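Side-chain contacts in N-acetylmuramoyl-L-alanine amidase (Peptoclostridium difficile, PDB 4RN7), which probably cleaves the amide bond between N-acetylmuramic acid and L-alanine in peptidoglycan, as the zinc-binding catalytic domain of a longer membrane protein: residues A[98-103]-A[138-143]; A[109-114]-A[127-132]. All blocks are in the same frame, centred on the assembly; numbering follows the deposited sequence.

Contact 1. Residues A[98-103]-A[138-143]; sequences WYRNKA and RESNMP
The backbones come nearest at Arg100 and Arg138, whose CA atoms are 5.5 Å apart, where the chain leaves strand 95-99 and meets the end region of helix 135-139. Arg100 sits at the first position of a type II beta turn running to Ala103, and its side chain carries the contact. The arginine side chain is extended at chi2 and bends at chi3 (57°), which turns the guanidinium in among the carbonyls of 138-143. Arg100 NH1 donates a hydrogen bond to O of the selenomethionine Met142 over 3.0 Å. The bond is fairly straight, 165° at the hydrogen, and the acceptor lies in the guanidinium plane. Ser140 O is also close to Arg100 NH1, at 3.1 Å, but the angle is too poor for a hydrogen bond. In this amidase domain the arginine thus joins the turn after strand 95-99 to the loop that leads into strand 144-151. Arg100 NE bonds to Leu137 O, and Arg100 NH2 forms salt bridges with Asp105 and with the sulfonate of a bound buffer molecule, probably from the crystallisation liquor. Ser140 OG lies 3.5 Å from Arg100 NH1 and is hydrogen-bonded to Val136 O and Leu137 O in the helix before it.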
loop_
_atom_site.group_PDB
_atom_site.type_symbol
_atom_site.label_atom_id
_atom_site.label_comp_id
_atom_site.label_asym_id
_atom_site.label_seq_id
_atom_site.Cartn_x
_atom_site.Cartn_y
_atom_site.Cartn_z
ATOM N N TRP A 98 1.795 -6.016 -5.361
ATOM C CA TRP A 98 2.650 -5.917 -6.538
ATOM C C TRP A 98 4.092 -5.610 -6.156
ATOM O O TRP A 98 4.347 -4.975 -5.129
ATOM C CB TRP A 98 2.187 -4.771 -7.433
ATOM C CG TRP A 98 0.793 -4.877 -7.975
ATOM C CD1 TRP A 98 -0.086 -5.912 -7.821
ATOM C CD2 TRP A 98 0.125 -3.892 -8.773
ATOM N NE1 TRP A 98 -1.267 -5.624 -8.482
ATOM C CE2 TRP A 98 -1.160 -4.387 -9.065
ATOM C CE3 TRP A 98 0.491 -2.629 -9.262
ATOM C CZ2 TRP A 98 -2.082 -3.663 -9.837
ATOM C CZ3 TRP A 98 -0.427 -1.914 -10.025
ATOM C CH2 TRP A 98 -1.691 -2.434 -10.306
ATOM N N TYR A 99 5.020 -6.050 -7.003
ATOM C CA TYR A 99 6.424 -5.656 -6.917
ATOM C C TYR A 99 6.959 -5.485 -8.341
ATOM O O TYR A 99 6.364 -6.004 -9.287
ATOM C CB TYR A 99 7.242 -6.692 -6.140
ATOM C CG TYR A 99 7.242 -8.073 -6.751
ATOM C CD1 TYR A 99 6.197 -8.952 -6.526
ATOM C CD2 TYR A 99 8.302 -8.503 -7.540
ATOM C CE1 TYR A 99 6.196 -10.224 -7.081
ATOM C CE2 TYR A 99 8.309 -9.772 -8.094
ATOM C CZ TYR A 99 7.253 -10.622 -7.863
ATOM O OH TYR A 99 7.265 -11.885 -8.415
ATOM N N ARG A 100 8.069 -4.760 -8.502
ATOM C CA ARG A 100 8.584 -4.446 -9.841
ATOM C C ARG A 100 9.014 -5.690 -10.607
ATOM O O ARG A 100 9.434 -6.676 -10.005
ATOM C CB ARG A 100 9.744 -3.435 -9.782
ATOM C CG ARG A 100 11.120 -4.046 -9.538
ATOM C CD ARG A 100 12.242 -3.002 -9.574
ATOM N NE ARG A 100 12.001 -1.936 -8.604
ATOM C CZ ARG A 100 12.397 -1.978 -7.333
ATOM N NH1 ARG A 100 12.115 -0.976 -6.510
ATOM N NH2 ARG A 100 13.073 -3.029 -6.877
ATOM N N ASN A 101 8.897 -5.634 -11.934
ATOM C CA ASN A 101 9.286 -6.744 -12.797
ATOM C C ASN A 101 10.661 -7.323 -12.463
ATOM O O ASN A 101 11.640 -6.579 -12.364
ATOM C CB ASN A 101 9.286 -6.303 -14.264
ATOM C CG ASN A 101 7.889 -6.106 -14.826
ATOM O OD1 ASN A 101 6.890 -6.475 -14.206
ATOM N ND2 ASN A 101 7.817 -5.528 -16.020
ATOM N N LYS A 102 10.720 -8.647 -12.301
ATOM C CA LYS A 102 11.981 -9.375 -12.115
ATOM C C LYS A 102 12.832 -8.854 -10.954
ATOM O O LYS A 102 14.062 -8.861 -11.024
ATOM C CB LYS A 102 12.804 -9.353 -13.408
ATOM C CG LYS A 102 12.168 -10.098 -14.575
ATOM C CD LYS A 102 12.994 -9.915 -15.839
ATOM C CE LYS A 102 12.731 -11.023 -16.842
ATOM N NZ LYS A 102 13.593 -10.864 -18.049
ATOM N N ALA A 103 12.177 -8.408 -9.891
ATOM C CA ALA A 103 12.888 -7.825 -8.757
ATOM C C ALA A 103 13.842 -8.821 -8.099
ATOM O O ALA A 103 13.436 -9.919 -7.705
ATOM C CB ALA A 103 11.896 -7.290 -7.737
ATOM N N ARG A 138 8.910 0.757 -10.314
ATOM C CA ARG A 138 9.987 0.620 -11.285
ATOM C C ARG A 138 11.151 1.571 -11.033
ATOM O O ARG A 138 12.319 1.176 -11.158
ATOM C CB ARG A 138 9.434 0.825 -12.696
ATOM C CG ARG A 138 10.447 0.558 -13.788
ATOM C CD ARG A 138 9.899 0.915 -15.156
ATOM N NE ARG A 138 9.730 2.357 -15.307
ATOM C CZ ARG A 138 8.577 2.945 -15.606
ATOM N NH1 ARG A 138 7.485 2.214 -15.789
ATOM N NH2 ARG A 138 8.510 4.264 -15.726
ATOM N N GLU A 139 10.836 2.814 -10.673
ATOM C CA GLU A 139 11.856 3.852 -10.575
ATOM C C GLU A 139 12.320 4.145 -9.149
ATOM O O GLU A 139 13.192 4.991 -8.950
ATOM C CB GLU A 139 11.380 5.142 -11.254
ATOM C CG GLU A 139 10.983 4.969 -12.721
ATOM C CD GLU A 139 12.147 4.601 -13.618
ATOM O OE1 GLU A 139 13.308 4.791 -13.207
ATOM O OE2 GLU A 139 11.901 4.119 -14.743
ATOM N N SER A 140 11.758 3.443 -8.162
ATOM C CA SER A 140 12.274 3.550 -6.793
ATOM C C SER A 140 13.506 2.652 -6.585
ATOM O O SER A 140 13.644 1.608 -7.236
ATOM C CB SER A 140 11.179 3.247 -5.766
ATOM O OG SER A 140 10.471 2.075 -6.119
ATOM N N ASN A 141 14.400 3.070 -5.689
ATOM C CA ASN A 141 15.700 2.425 -5.523
ATOM C C ASN A 141 15.807 1.395 -4.403
ATOM O O ASN A 141 16.876 0.816 -4.191
ATOM C CB ASN A 141 16.787 3.492 -5.307
ATOM C CG ASN A 141 16.996 4.363 -6.517
ATOM O OD1 ASN A 141 16.799 3.923 -7.646
ATOM N ND2 ASN A 141 17.404 5.609 -6.290
HETATM N N MSE A 142 14.719 1.173 -3.680
HETATM C CA MSE A 142 14.756 0.262 -2.551
HETATM C C MSE A 142 13.654 -0.762 -2.737
HETATM O O MSE A 142 12.817 -0.591 -3.634
HETATM C CB MSE A 142 14.583 1.040 -1.240
HETATM C CG MSE A 142 13.189 1.573 -0.954
HETATM SE SE MSE A 142 12.512 3.032 -2.073
HETATM C CE MSE A 142 13.941 4.326 -1.809
ATOM N N PRO A 143 13.655 -1.831 -1.915
ATOM C CA PRO A 143 12.517 -2.757 -1.965
ATOM C C PRO A 143 11.180 -2.022 -1.861
ATOM O O PRO A 143 10.976 -1.218 -0.944
ATOM C CB PRO A 143 12.749 -3.656 -0.751
ATOM C CG PRO A 143 14.244 -3.735 -0.651
ATOM C CD PRO A 143 14.730 -2.337 -1.039
#

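Contact 2. Residues A[109-114]-A[127-132]; sequences ELAQTV and RGIVEN
Ile129 of strand 127-131 meets Ala111 and Gln112 of helix 109-114, and the CA atoms of Gln112 and Ile129 are 6.3 Å apart. Ile129 sets off toward the helix from its CA. At CB the side chain divides: one branch lies on the helix backbone and Ala111, the other on the Gln112 amide. The methyl CG2 lies beside the Ile129 backbone N, anti to the carbonyl carbon, and rests against the helix backbone. Ile129 CG2 is 3.6 Å from Ala111 O and 3.8 Å from Gln112 N. The same methyl touches the methyl of Ala111, with CG2 of Ile129 and CB of Ala111 4.0 Å apart. This is an apolar contact, and the methyl of Ala111 points toward the strand. These elements belong to a beta-alpha-beta unit: strand 95-99, helix 107-122 and strand 126-131. The helix packs across one face of the sheet, and Ala111 also touches Thr97 on strand 95-99 and Ile145 on strand 144-151. The other branch of Ile129 starts at CG1, placed between the backbone N and the carbonyl carbon (chi1 64°). Ile129 CG1 comes within 4.1 Å of Gln112 OE1. The branch then runs extended to Ile129 CD1, which is 3.9 Å from Gln112 OE1. Gln112 folds at chi2 (60°), which brings its amide end nearer the strand, and the two side chains cross at about a right angle. Its NE2 is hydrogen-bonded to Ser116 OG, one turn further along the helix.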
loop_
_atom_site.group_PDB
_atom_site.type_symbol
_atom_site.label_atom_id
_atom_site.label_comp_id
_atom_site.label_asym_id
_atom_site.label_seq_id
_atom_site.Cartn_x
_atom_site.Cartn_y
_atom_site.Cartn_z
ATOM N N GLU A 109 10.320 -10.771 -1.952
ATOM C CA GLU A 109 10.251 -11.311 -0.599
ATOM C C GLU A 109 9.387 -10.423 0.316
ATOM O O GLU A 109 8.569 -10.922 1.097
ATOM C CB GLU A 109 11.666 -11.481 -0.036
ATOM C CG GLU A 109 12.489 -12.614 -0.683
ATOM C CD GLU A 109 12.796 -12.399 -2.165
ATOM O OE1 GLU A 109 12.987 -11.240 -2.593
ATOM O OE2 GLU A 109 12.846 -13.400 -2.909
ATOM N N LEU A 110 9.572 -9.110 0.211
ATOM C CA LEU A 110 8.762 -8.152 0.967
ATOM C C LEU A 110 7.279 -8.310 0.627
ATOM O O LEU A 110 6.425 -8.326 1.514
ATOM C CB LEU A 110 9.223 -6.719 0.669
ATOM C CG LEU A 110 8.371 -5.557 1.194
ATOM C CD1 LEU A 110 8.287 -5.564 2.722
ATOM C CD2 LEU A 110 8.914 -4.223 0.691
ATOM N N ALA A 111 6.987 -8.434 -0.666
ATOM C CA ALA A 111 5.621 -8.602 -1.145
ATOM C C ALA A 111 4.964 -9.850 -0.562
ATOM O O ALA A 111 3.822 -9.796 -0.107
ATOM C CB ALA A 111 5.595 -8.652 -2.673
ATOM N N GLN A 112 5.672 -10.974 -0.589
ATOM C CA GLN A 112 5.090 -12.216 -0.092
ATOM C C GLN A 112 4.845 -12.162 1.418
ATOM O O GLN A 112 3.801 -12.609 1.905
ATOM C CB GLN A 112 5.959 -13.422 -0.451
ATOM C CG GLN A 112 5.306 -14.758 -0.108
ATOM C CD GLN A 112 3.987 -14.977 -0.842
ATOM O OE1 GLN A 112 3.975 -15.425 -1.988
ATOM N NE2 GLN A 112 2.871 -14.657 -0.183
ATOM N N THR A 113 5.807 -11.613 2.156
ATOM C CA THR A 113 5.690 -11.523 3.608
ATOM C C THR A 113 4.510 -10.631 4.007
ATOM O O THR A 113 3.673 -11.028 4.829
ATOM C CB THR A 113 7.006 -11.033 4.241
ATOM O OG1 THR A 113 8.046 -11.964 3.924
ATOM C CG2 THR A 113 6.878 -10.927 5.750
ATOM N N VAL A 114 4.437 -9.444 3.409
ATOM C CA VAL A 114 3.325 -8.531 3.667
ATOM C C VAL A 114 1.987 -9.152 3.243
ATOM O O VAL A 114 1.033 -9.174 4.027
ATOM C CB VAL A 114 3.552 -7.164 3.005
ATOM C CG1 VAL A 114 2.261 -6.345 2.985
ATOM C CG2 VAL A 114 4.663 -6.401 3.745
ATOM N N ARG A 127 -5.145 -13.115 -3.242
ATOM C CA ARG A 127 -4.893 -13.020 -4.676
ATOM C C ARG A 127 -3.403 -13.158 -5.004
ATOM O O ARG A 127 -3.017 -13.143 -6.176
ATOM C CB ARG A 127 -5.444 -11.706 -5.241
ATOM C CG ARG A 127 -6.951 -11.540 -5.059
ATOM C CD ARG A 127 -7.452 -10.194 -5.588
ATOM N NE ARG A 127 -7.274 -10.060 -7.032
ATOM C CZ ARG A 127 -8.172 -10.459 -7.926
ATOM N NH1 ARG A 127 -9.310 -11.016 -7.533
ATOM N NH2 ARG A 127 -7.934 -10.310 -9.218
ATOM N N GLY A 128 -2.574 -13.303 -3.970
ATOM C CA GLY A 128 -1.154 -13.561 -4.159
ATOM C C GLY A 128 -0.356 -12.314 -4.479
ATOM O O GLY A 128 -0.822 -11.196 -4.257
ATOM N N ILE A 129 0.852 -12.516 -5.002
ATOM C CA ILE A 129 1.724 -11.409 -5.374
ATOM C C ILE A 129 1.892 -11.378 -6.892
ATOM O O ILE A 129 1.779 -12.417 -7.559
ATOM C CB ILE A 129 3.092 -11.506 -4.674
ATOM C CG1 ILE A 129 3.856 -12.757 -5.127
ATOM C CG2 ILE A 129 2.905 -11.512 -3.162
ATOM C CD1 ILE A 129 5.285 -12.832 -4.589
ATOM N N VAL A 130 2.146 -10.187 -7.434
ATOM C CA VAL A 130 2.136 -9.967 -8.880
ATOM C C VAL A 130 3.292 -9.054 -9.286
ATOM O O VAL A 130 3.543 -8.049 -8.627
ATOM C CB VAL A 130 0.832 -9.248 -9.316
ATOM C CG1 VAL A 130 0.750 -9.154 -10.826
ATOM C CG2 VAL A 130 -0.390 -9.953 -8.766
ATOM N N GLU A 131 3.991 -9.392 -10.366
ATOM C CA GLU A 131 4.918 -8.436 -10.961
ATOM C C GLU A 131 4.136 -7.350 -11.691
ATOM O O GLU A 131 3.173 -7.638 -12.415
ATOM C CB GLU A 131 5.856 -9.133 -11.950
ATOM C CG GLU A 131 6.951 -9.955 -11.292
ATOM C CD GLU A 131 7.741 -10.777 -12.289
ATOM O OE1 GLU A 131 7.156 -11.200 -13.313
ATOM O OE2 GLU A 131 8.945 -11.007 -12.048
ATOM N N ASN A 132 4.561 -6.105 -11.527
ATOM C CA ASN A 132 3.911 -5.001 -12.215
ATOM C C ASN A 132 4.899 -3.872 -12.457
ATOM O O ASN A 132 5.660 -3.508 -11.562
ATOM C CB ASN A 132 2.726 -4.482 -11.405
ATOM C CG ASN A 132 1.842 -3.540 -12.205
ATOM O OD1 ASN A 132 2.206 -2.391 -12.461
ATOM N ND2 ASN A 132 0.667 -4.025 -12.601
#

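Overall arrangement
The centres of contact 1 and contact 2 are 11 Å apart, and both reach the same mixed sheet. Along the chain the order is 98-103, 109-114, 127-132, 138-143, so contact 2 falls between the two halves of contact 1. Strands 95-99 and 126-131 are parallel neighbours, and 126-131 is the outermost strand within the chain. The contacts meet directly: Tyr99 O and Asn132 N are 2.9 Å apart, a probable hydrogen bond, and Lys102 N probably bonds to Glu131. Contact 2 packs helix 107-122 on this edge, while contact 1 ties the turn after strand 95-99 to the loop after helix 135-139. The side chain of Ser140 is about 12 Å from that of the zinc ligand His82, so both contacts are packing outside the zinc site.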